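Local coordinates for flavin-containing monooxygenase (Allium sativum, PDB 6WPU), which binds flavin-adenine dinucleotide and probably adds an oxygen atom to the sulfur of S-allyl-L-cysteine, at residues A[99-104]-A[413-418]; A[295-300]-A[312-317]; A[321-326]-A[348-353]. All coordinates share one frame; numbering follows the deposited sequence.

Contact 1. Residues A[99-104]-A[413-418]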
loop_
_atom_site.group_PDB
_atom_site.type_symbol
_atom_site.label_atom_id
_atom_site.label_comp_id
_atom_site.label_asym_id
_atom_site.label_seq_id
_atom_site.Cartn_x
_atom_site.Cartn_y
_atom_site.Cartn_z
ATOM N N GLY A 99 7.813 -4.281 11.358
ATOM C CA GLY A 99 8.824 -5.205 10.870
ATOM C C GLY A 99 8.278 -6.582 10.523
ATOM O O GLY A 99 7.297 -7.058 11.087
ATOM N N PHE A 100 8.935 -7.229 9.562
ATOM C CA PHE A 100 8.713 -8.653 9.334
ATOM C C PHE A 100 8.831 -9.447 10.634
ATOM O O PHE A 100 9.601 -9.105 11.539
ATOM C CB PHE A 100 9.704 -9.177 8.300
ATOM C CG PHE A 100 9.486 -8.607 6.919
ATOM C CD1 PHE A 100 8.362 -8.945 6.196
ATOM C CD2 PHE A 100 10.415 -7.749 6.349
ATOM C CE1 PHE A 100 8.156 -8.435 4.938
ATOM C CE2 PHE A 100 10.225 -7.233 5.092
ATOM C CZ PHE A 100 9.087 -7.567 4.375
ATOM N N LEU A 101 8.045 -10.522 10.718
ATOM C CA LEU A 101 7.901 -11.264 11.969
ATOM C C LEU A 101 9.220 -11.856 12.458
ATOM O O LEU A 101 9.406 -12.041 13.667
ATOM C CB LEU A 101 6.860 -12.373 11.785
ATOM C CG LEU A 101 5.463 -11.836 11.463
ATOM C CD1 LEU A 101 4.507 -12.961 11.147
ATOM C CD2 LEU A 101 4.947 -10.974 12.616
ATOM N N ASP A 102 10.138 -12.190 11.559
ATOM C CA ASP A 102 11.406 -12.766 11.998
ATOM C C ASP A 102 12.575 -11.825 11.732
ATOM O O ASP A 102 13.722 -12.265 11.649
ATOM C CB ASP A 102 11.639 -14.128 11.339
ATOM C CG ASP A 102 11.843 -14.019 9.837
ATOM O OD1 ASP A 102 11.619 -12.920 9.269
ATOM O OD2 ASP A 102 12.246 -15.027 9.225
ATOM N N TYR A 103 12.305 -10.529 11.605
ATOM C CA TYR A 103 13.333 -9.552 11.252
ATOM C C TYR A 103 12.937 -8.214 11.851
ATOM O O TYR A 103 12.435 -7.325 11.154
ATOM C CB TYR A 103 13.487 -9.455 9.733
ATOM C CG TYR A 103 14.794 -8.840 9.317
ATOM C CD1 TYR A 103 16.005 -9.429 9.680
ATOM C CD2 TYR A 103 14.823 -7.675 8.556
ATOM C CE1 TYR A 103 17.209 -8.873 9.295
ATOM C CE2 TYR A 103 16.019 -7.106 8.167
ATOM C CZ TYR A 103 17.206 -7.708 8.537
ATOM O OH TYR A 103 18.392 -7.139 8.147
ATOM N N PRO A 104 13.150 -8.035 13.157
ATOM C CA PRO A 104 12.622 -6.846 13.842
ATOM C C PRO A 104 13.159 -5.552 13.256
ATOM O O PRO A 104 14.349 -5.426 12.966
ATOM C CB PRO A 104 13.092 -7.035 15.286
ATOM C CG PRO A 104 13.223 -8.533 15.431
ATOM C CD PRO A 104 13.719 -9.011 14.097
ATOM N N CYS A 413 1.310 -17.112 15.869
ATOM C CA CYS A 413 0.315 -16.054 15.729
ATOM C C CYS A 413 0.932 -14.686 16.030
ATOM O O CYS A 413 2.024 -14.580 16.593
ATOM C CB CYS A 413 -0.881 -16.320 16.657
ATOM S SG CYS A 413 -1.939 -17.755 16.176
ATOM N N ILE A 414 0.222 -13.627 15.625
ATOM C CA ILE A 414 0.702 -12.272 15.867
ATOM C C ILE A 414 0.819 -12.035 17.370
ATOM O O ILE A 414 -0.048 -12.448 18.157
ATOM C CB ILE A 414 -0.230 -11.247 15.199
ATOM C CG1 ILE A 414 -0.173 -11.383 13.674
ATOM C CG2 ILE A 414 0.123 -9.813 15.607
ATOM C CD1 ILE A 414 1.222 -11.207 13.079
ATOM N N GLU A 415 1.918 -11.391 17.774
ATOM C CA GLU A 415 2.171 -11.130 19.185
ATOM C C GLU A 415 1.098 -10.203 19.753
ATOM O O GLU A 415 0.546 -9.348 19.051
ATOM C CB GLU A 415 3.557 -10.503 19.379
ATOM C CG GLU A 415 4.720 -11.170 18.649
ATOM C CD GLU A 415 4.968 -10.558 17.272
ATOM O OE1 GLU A 415 3.981 -10.196 16.594
ATOM O OE2 GLU A 415 6.149 -10.420 16.875
ATOM N N GLU A 416 0.806 -10.377 21.045
ATOM C CA GLU A 416 -0.210 -9.544 21.686
ATOM C C GLU A 416 0.222 -8.087 21.751
ATOM O O GLU A 416 -0.595 -7.184 21.534
ATOM C CB GLU A 416 -0.527 -10.060 23.091
ATOM C CG GLU A 416 -1.587 -11.134 23.119
ATOM C CD GLU A 416 -1.005 -12.517 22.942
ATOM O OE1 GLU A 416 0.241 -12.632 22.956
ATOM O OE2 GLU A 416 -1.792 -13.482 22.794
ATOM N N TRP A 417 1.501 -7.836 22.053
ATOM C CA TRP A 417 1.986 -6.462 22.076
ATOM C C TRP A 417 1.791 -5.779 20.723
ATOM O O TRP A 417 1.582 -4.562 20.666
ATOM C CB TRP A 417 3.461 -6.421 22.506
ATOM C CG TRP A 417 4.424 -7.064 21.544
ATOM C CD1 TRP A 417 5.018 -8.283 21.681
ATOM C CD2 TRP A 417 4.910 -6.518 20.293
ATOM N NE1 TRP A 417 5.836 -8.536 20.600
ATOM C CE2 TRP A 417 5.787 -7.473 19.736
ATOM C CE3 TRP A 417 4.689 -5.315 19.599
ATOM C CZ2 TRP A 417 6.436 -7.271 18.510
ATOM C CZ3 TRP A 417 5.326 -5.117 18.377
ATOM C CH2 TRP A 417 6.194 -6.089 17.849
ATOM N N ARG A 418 1.829 -6.544 19.629
ATOM C CA ARG A 418 1.692 -5.942 18.307
ATOM C C ARG A 418 0.243 -5.577 18.028
ATOM O O ARG A 418 -0.029 -4.524 17.437
ATOM C CB ARG A 418 2.242 -6.882 17.226
ATOM C CG ARG A 418 2.700 -6.154 15.948
ATOM C CD ARG A 418 3.037 -7.118 14.799
ATOM N NE ARG A 418 4.244 -7.924 14.986
ATOM C CZ ARG A 418 5.381 -7.753 14.309
ATOM N NH1 ARG A 418 5.472 -6.782 13.402
ATOM N NH2 ARG A 418 6.428 -8.560 14.528
HETATM O O HOH W 1 9.342 -7.678 13.899
#
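The carbonyl oxygen of Gly99 receives NH1 of Arg418 across the contact, with Gly99 O and Arg418 NH1 3.0 Å apart. The donor lies in the carbonyl plane on a lone pair, but the bond is bent (N-H...O 144°), the oxygen lying 24° out of the guanidinium plane. NH1 also bonds Val97 O, so Arg418 holds two carbonyls where helix 95-98 runs out into the loop. Along its NE-NH2 edge the guanidinium grips Glu415 side-on: Arg418 NE meets Glu415 OE1 at 2.8 Å and Arg418 NH2 meets Glu415 OE2 at 3.0 Å, both nearly in the guanidinium plane. Glu415 is the N-cap residue of helix 416-431, and its carboxylate is thus tied to the first turn of the helix it caps. A water accepts from Arg418 NH2 and donates to Phe100 O, the carbonyl that Tyr103 N closes into a type I turn. Leu101 CD2 lies over one guanidinium face, 3.4 Å from Arg418 NH2, while Trp417 CH2 lies over the opposite face, toward its rim. An alanine in place of Arg418 would probably leave Gly99 O and the Glu415 carboxylate without their mate and open a gap beside Leu101. With CG anti to the carbonyl carbon (chi1 -63°), the leucine sends CD2 on to Ile414 CD1 as well, 3.8 Å away, the two side chains crossing at about a right angle.

Contact 2. Residues A[295-300]-A[312-317]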
loop_
_atom_site.group_PDB
_atom_site.type_symbol
_atom_site.label_atom_id
_atom_site.label_comp_id
_atom_site.label_asym_id
_atom_site.label_seq_id
_atom_site.Cartn_x
_atom_site.Cartn_y
_atom_site.Cartn_z
ATOM N N GLY A 295 -6.418 8.659 -2.790
ATOM C CA GLY A 295 -5.940 7.288 -2.873
ATOM C C GLY A 295 -5.766 6.776 -4.293
ATOM O O GLY A 295 -5.600 7.527 -5.265
ATOM N N TYR A 296 -5.814 5.448 -4.402
ATOM C CA TYR A 296 -5.336 4.757 -5.587
ATOM C C TYR A 296 -6.288 3.634 -5.966
ATOM O O TYR A 296 -7.226 3.301 -5.236
ATOM C CB TYR A 296 -3.921 4.218 -5.360
ATOM C CG TYR A 296 -2.958 5.339 -5.086
ATOM C CD1 TYR A 296 -2.257 5.943 -6.128
ATOM C CD2 TYR A 296 -2.767 5.817 -3.789
ATOM C CE1 TYR A 296 -1.389 6.994 -5.894
ATOM C CE2 TYR A 296 -1.904 6.874 -3.541
ATOM C CZ TYR A 296 -1.221 7.459 -4.596
ATOM O OH TYR A 296 -0.371 8.520 -4.354
ATOM N N VAL A 297 -6.039 3.057 -7.144
ATOM C CA VAL A 297 -6.783 1.901 -7.620
ATOM C C VAL A 297 -5.781 0.793 -7.937
ATOM O O VAL A 297 -4.582 1.030 -8.129
ATOM C CB VAL A 297 -7.657 2.214 -8.851
ATOM C CG1 VAL A 297 -8.652 3.335 -8.540
ATOM C CG2 VAL A 297 -6.793 2.590 -10.026
ATOM N N TYR A 298 -6.287 -0.435 -7.942
ATOM C CA TYR A 298 -5.516 -1.577 -8.410
ATOM C C TYR A 298 -5.321 -1.461 -9.909
ATOM O O TYR A 298 -6.187 -0.960 -10.623
ATOM C CB TYR A 298 -6.245 -2.879 -8.075
ATOM C CG TYR A 298 -6.415 -3.075 -6.586
ATOM C CD1 TYR A 298 -7.603 -2.726 -5.953
ATOM C CD2 TYR A 298 -5.369 -3.581 -5.805
ATOM C CE1 TYR A 298 -7.766 -2.895 -4.583
ATOM C CE2 TYR A 298 -5.516 -3.753 -4.440
ATOM C CZ TYR A 298 -6.724 -3.396 -3.829
ATOM O OH TYR A 298 -6.912 -3.549 -2.466
ATOM N N ASN A 299 -4.176 -1.931 -10.393
ATOM C CA ASN A 299 -3.863 -1.776 -11.812
ATOM C C ASN A 299 -2.860 -2.856 -12.201
ATOM O O ASN A 299 -1.714 -2.803 -11.746
ATOM C CB ASN A 299 -3.309 -0.373 -12.064
ATOM C CG ASN A 299 -3.110 -0.072 -13.526
ATOM O OD1 ASN A 299 -3.944 -0.404 -14.353
ATOM N ND2 ASN A 299 -1.986 0.547 -13.856
ATOM N N PHE A 300 -3.282 -3.823 -13.033
ATOM C CA PHE A 300 -2.404 -4.882 -13.560
ATOM C C PHE A 300 -2.497 -4.943 -15.078
ATOM O O PHE A 300 -3.030 -5.912 -15.631
ATOM C CB PHE A 300 -2.760 -6.273 -13.040
ATOM C CG PHE A 300 -3.284 -6.304 -11.670
ATOM C CD1 PHE A 300 -4.644 -6.409 -11.446
ATOM C CD2 PHE A 300 -2.421 -6.310 -10.594
ATOM C CE1 PHE A 300 -5.141 -6.464 -10.166
ATOM C CE2 PHE A 300 -2.910 -6.365 -9.303
ATOM C CZ PHE A 300 -4.283 -6.436 -9.092
ATOM N N ASP A 312 -12.928 -4.119 -10.431
ATOM C CA ASP A 312 -14.191 -3.394 -10.564
ATOM C C ASP A 312 -14.403 -2.569 -9.305
ATOM O O ASP A 312 -14.752 -3.124 -8.258
ATOM C CB ASP A 312 -15.357 -4.357 -10.788
ATOM C CG ASP A 312 -16.716 -3.648 -10.821
ATOM O OD1 ASP A 312 -16.771 -2.453 -11.209
ATOM O OD2 ASP A 312 -17.728 -4.296 -10.454
ATOM N N ASP A 313 -14.200 -1.251 -9.408
ATOM C CA ASP A 313 -14.363 -0.326 -8.282
ATOM C C ASP A 313 -13.584 -0.823 -7.066
ATOM O O ASP A 313 -14.121 -0.976 -5.967
ATOM C CB ASP A 313 -15.841 -0.122 -7.944
ATOM C CG ASP A 313 -16.074 1.086 -7.021
ATOM O OD1 ASP A 313 -15.137 1.901 -6.843
ATOM O OD2 ASP A 313 -17.191 1.209 -6.467
ATOM N N ASN A 314 -12.315 -1.142 -7.307
ATOM C CA ASN A 314 -11.357 -1.645 -6.321
ATOM C C ASN A 314 -11.782 -2.963 -5.678
ATOM O O ASN A 314 -11.355 -3.276 -4.560
ATOM C CB ASN A 314 -11.042 -0.584 -5.259
ATOM C CG ASN A 314 -9.870 0.270 -5.670
ATOM O OD1 ASN A 314 -9.297 0.055 -6.747
ATOM N ND2 ASN A 314 -9.517 1.251 -4.855
ATOM N N ARG A 315 -12.602 -3.756 -6.369
ATOM C CA ARG A 315 -12.773 -5.170 -6.039
ATOM C C ARG A 315 -11.984 -5.984 -7.064
ATOM O O ARG A 315 -12.301 -5.972 -8.262
ATOM C CB ARG A 315 -14.241 -5.580 -6.026
ATOM C CG ARG A 315 -14.429 -7.086 -5.994
ATOM C CD ARG A 315 -15.902 -7.439 -5.907
ATOM N NE ARG A 315 -16.458 -7.095 -4.598
ATOM C CZ ARG A 315 -17.727 -7.293 -4.259
ATOM N NH1 ARG A 315 -18.572 -7.808 -5.136
ATOM N NH2 ARG A 315 -18.143 -6.994 -3.043
ATOM N N VAL A 316 -10.934 -6.650 -6.602
ATOM C CA VAL A 316 -10.110 -7.499 -7.455
ATOM C C VAL A 316 -10.583 -8.938 -7.315
ATOM O O VAL A 316 -10.753 -9.440 -6.199
ATOM C CB VAL A 316 -8.624 -7.397 -7.080
ATOM C CG1 VAL A 316 -7.801 -8.319 -7.977
ATOM C CG2 VAL A 316 -8.134 -5.975 -7.164
ATOM N N GLY A 317 -10.781 -9.613 -8.436
ATOM C CA GLY A 317 -10.897 -11.050 -8.388
ATOM C C GLY A 317 -12.000 -11.638 -9.237
ATOM O O GLY A 317 -12.242 -11.204 -10.367
#
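Val316 CG2 sits over one face of the Tyr298 ring, 3.7 Å from the ring centroid and 25° off the normal, a CH-pi contact displaced toward CG. At the edge of the same ring, in its plane, lies CA of Asn314. The amide of Asn314 stands steeply to the ring, the planes 73° apart, and its OD1 approaches Tyr298 CD1 obliquely at 3.4 Å. The second methyl, Val316 CG1, anti to the backbone N (chi1 179°), points to the Phe300 ring and reaches Phe300 CE1 at 3.9 Å.

Beside this apolar patch the Asn314 amide acts like a piece of strand. Asn314 ND2 donates to Tyr296 O at 3.1 Å, almost straight and in the amide plane, on a lone pair of the carbonyl. Tyr298 N donates in turn to Asn314 OD1, a longer bond of 3.3 Å whose donor is tilted from the carbonyl plane. Both ends of the amide thus hold backbone flanking Val297. Tyr298 OH is bonded to Ile337 O, and His182 and His392 also meet the Tyr298 ring. Asn314 itself belongs to the type I' turn from Asp312 to Arg315, with reciprocal backbone bonds between those two residues; the arrangement is a two-residue beta hairpin, joining strands 310-312 and 315-317, docked by its turn asparagine onto the backbone of the short, weakly bonded strand 296-297 and the residue after it.

Contact 3. Residues A[321-326]-A[348-353]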
loop_
_atom_site.group_PDB
_atom_site.type_symbol
_atom_site.label_atom_id
_atom_site.label_comp_id
_atom_site.label_asym_id
_atom_site.label_seq_id
_atom_site.Cartn_x
_atom_site.Cartn_y
_atom_site.Cartn_z
ATOM N N LYS A 321 -9.455 -15.549 -0.074
ATOM C CA LYS A 321 -8.645 -14.958 1.000
ATOM C C LYS A 321 -7.799 -13.789 0.488
ATOM O O LYS A 321 -6.705 -13.529 0.996
ATOM C CB LYS A 321 -7.758 -16.016 1.668
ATOM C CG LYS A 321 -8.517 -17.227 2.216
ATOM C CD LYS A 321 -9.639 -16.778 3.155
ATOM C CE LYS A 321 -10.252 -17.962 3.885
ATOM N NZ LYS A 321 -11.481 -17.582 4.614
ATOM N N HIS A 322 -8.299 -13.083 -0.534
ATOM C CA HIS A 322 -7.640 -11.921 -1.141
ATOM C C HIS A 322 -6.353 -12.288 -1.880
ATOM O O HIS A 322 -5.545 -11.399 -2.196
ATOM C CB HIS A 322 -7.328 -10.812 -0.112
ATOM C CG HIS A 322 -8.475 -10.455 0.789
ATOM N ND1 HIS A 322 -9.487 -9.596 0.410
ATOM C CD2 HIS A 322 -8.745 -10.809 2.070
ATOM C CE1 HIS A 322 -10.345 -9.459 1.406
ATOM N NE2 HIS A 322 -9.916 -10.178 2.427
ATOM N N VAL A 323 -6.148 -13.572 -2.193
ATOM C CA VAL A 323 -4.863 -14.038 -2.697
ATOM C C VAL A 323 -5.006 -14.830 -3.994
ATOM O O VAL A 323 -4.316 -14.541 -4.979
ATOM C CB VAL A 323 -4.138 -14.873 -1.618
ATOM C CG1 VAL A 323 -2.952 -15.650 -2.218
ATOM C CG2 VAL A 323 -3.643 -13.968 -0.506
ATOM N N PHE A 324 -5.882 -15.844 -3.998
ATOM C CA PHE A 324 -5.935 -16.881 -5.031
ATOM C C PHE A 324 -7.167 -16.739 -5.914
ATOM O O PHE A 324 -8.290 -16.901 -5.418
ATOM C CB PHE A 324 -5.951 -18.273 -4.389
ATOM C CG PHE A 324 -4.629 -18.744 -3.874
ATOM C CD1 PHE A 324 -3.583 -19.034 -4.747
ATOM C CD2 PHE A 324 -4.442 -18.961 -2.517
ATOM C CE1 PHE A 324 -2.356 -19.507 -4.269
ATOM C CE2 PHE A 324 -3.222 -19.442 -2.031
ATOM C CZ PHE A 324 -2.176 -19.717 -2.917
ATOM N N PRO A 325 -7.025 -16.513 -7.213
ATOM C CA PRO A 325 -8.171 -16.678 -8.125
ATOM C C PRO A 325 -8.612 -18.129 -8.152
ATOM O O PRO A 325 -7.822 -19.009 -8.527
ATOM C CB PRO A 325 -7.613 -16.245 -9.493
ATOM C CG PRO A 325 -6.338 -15.491 -9.189
ATOM C CD PRO A 325 -5.803 -16.091 -7.909
ATOM N N PRO A 326 -9.857 -18.426 -7.745
ATOM C CA PRO A 326 -10.257 -19.835 -7.581
ATOM C C PRO A 326 -10.015 -20.686 -8.815
ATOM O O PRO A 326 -9.513 -21.807 -8.686
ATOM C CB PRO A 326 -11.748 -19.736 -7.239
ATOM C CG PRO A 326 -11.880 -18.389 -6.563
ATOM C CD PRO A 326 -10.923 -17.495 -7.317
ATOM N N GLU A 348 4.319 -11.224 4.435
ATOM C CA GLU A 348 5.137 -12.350 4.868
ATOM C C GLU A 348 4.285 -13.599 5.032
ATOM O O GLU A 348 4.626 -14.677 4.520
ATOM C CB GLU A 348 5.836 -11.983 6.183
ATOM C CG GLU A 348 6.805 -13.023 6.784
ATOM C CD GLU A 348 7.480 -12.482 8.064
ATOM O OE1 GLU A 348 6.998 -11.450 8.606
ATOM O OE2 GLU A 348 8.488 -13.069 8.525
ATOM N N LEU A 349 3.150 -13.463 5.717
ATOM C CA LEU A 349 2.312 -14.622 5.987
ATOM C C LEU A 349 1.575 -15.078 4.733
ATOM O O LEU A 349 1.407 -16.284 4.513
ATOM C CB LEU A 349 1.345 -14.302 7.115
ATOM C CG LEU A 349 2.027 -14.142 8.470
ATOM C CD1 LEU A 349 1.065 -13.500 9.477
ATOM C CD2 LEU A 349 2.540 -15.503 8.988
ATOM N N GLN A 350 1.151 -14.137 3.887
ATOM C CA GLN A 350 0.550 -14.518 2.615
ATOM C C GLN A 350 1.509 -15.354 1.779
ATOM O O GLN A 350 1.118 -16.364 1.189
ATOM C CB GLN A 350 0.132 -13.283 1.826
ATOM C CG GLN A 350 -1.095 -12.583 2.348
ATOM C CD GLN A 350 -1.515 -11.465 1.424
ATOM O OE1 GLN A 350 -0.668 -10.800 0.831
ATOM N NE2 GLN A 350 -2.822 -11.259 1.283
ATOM N N SER A 351 2.760 -14.928 1.685
ATOM C CA SER A 351 3.660 -15.628 0.788
ATOM C C SER A 351 4.146 -16.924 1.423
ATOM O O SER A 351 4.434 -17.888 0.711
ATOM C CB SER A 351 4.819 -14.709 0.398
ATOM O OG SER A 351 5.491 -14.237 1.549
ATOM N N LYS A 352 4.187 -16.970 2.757
ATOM C CA LYS A 352 4.434 -18.222 3.459
ATOM C C LYS A 352 3.337 -19.237 3.147
ATOM O O LYS A 352 3.612 -20.420 2.918
ATOM C CB LYS A 352 4.524 -17.947 4.965
ATOM C CG LYS A 352 5.265 -18.987 5.786
ATOM C CD LYS A 352 5.280 -18.597 7.271
ATOM C CE LYS A 352 6.132 -17.352 7.538
ATOM N NZ LYS A 352 7.599 -17.641 7.397
ATOM N N TRP A 353 2.089 -18.778 3.102
ATOM C CA TRP A 353 0.968 -19.638 2.743
ATOM C C TRP A 353 1.075 -20.099 1.294
ATOM O O TRP A 353 0.933 -21.298 0.996
ATOM C CB TRP A 353 -0.332 -18.872 2.976
ATOM C CG TRP A 353 -1.589 -19.636 2.740
ATOM C CD1 TRP A 353 -1.862 -20.927 3.118
ATOM C CD2 TRP A 353 -2.762 -19.153 2.079
ATOM N NE1 TRP A 353 -3.132 -21.278 2.721
ATOM C CE2 TRP A 353 -3.711 -20.202 2.089
ATOM C CE3 TRP A 353 -3.104 -17.934 1.471
ATOM C CZ2 TRP A 353 -4.979 -20.068 1.523
ATOM C CZ3 TRP A 353 -4.366 -17.803 0.914
ATOM C CH2 TRP A 353 -5.290 -18.867 0.947
HETATM O O HOH W 2 -3.112 -10.313 -1.607
#
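The tight part of this contact is mainly aromatic: the edge of Phe324 is directed at the face of the six-membered ring of Trp353, with the planes at 74° and the centroids 4.9 Å apart. Phe324 CE2 comes to 3.6 Å from Trp353 CZ3 in this T-shaped stack. The tryptophan side chain, with CG trans to the backbone N (chi1 -176°), stretches from helix 343-358 to the loop, where Val323 CB lies at the indole edge, 3.9 Å from Trp353 CZ3. Val323 CG2 slides alongside the Gln350 amide, 3.3 Å from Gln350 NE2. Lys321 brings its aliphatic CG obliquely to the rim of the indole, 3.8 Å from Trp353 CH2, before its ammonium end turns off to a cation-pi contact with Trp404. That residue, on helix 398-409, also packs edge-to-face with Trp353.

The looser side is the water bridge. No direct hydrogen bond joins the two segments; instead a water donates to His322 O at 2.7 Å and accepts a weak bond from Gln350 NE2. The amide is nevertheless fixed at both ends from outside, Gln350 OE1 by Gly336 N and Gln350 NE2 by Tyr401 OH, while His322 ND1 is hydrogen-bonded to His392 ND1. The chemistry implies that loop and helix cohere chiefly through aromatic and apolar packing, the Gln350 amide being satisfied mainly by Gly336 and Tyr401, with a weak bond to one water.

Overall arrangement
Contacts 1 and 3 touch through helix 343-358: Leu101 CD1 packs on Leu349 CG at 3.8 Å, and Leu101 N approaches Glu348 OE1 in a probable hydrogen bond whose modelled length is doubtfully short. Their centres are 19 Å apart. Contacts 2 and 3 follow one another along the chain, their centres 17 Å apart, and both fall within the sequence span bridged by contact 1. Contacts 1 and 2 lie on opposite sides of the chain's centre, with nearest atoms about 17 Å apart. All three flank the bound FAD: the side chains of Tyr296 in contact 2 and Gln350 in contact 3 lie about 5 and 8 Å from it, and Gly99 in contact 1, which has none, about 8 Å.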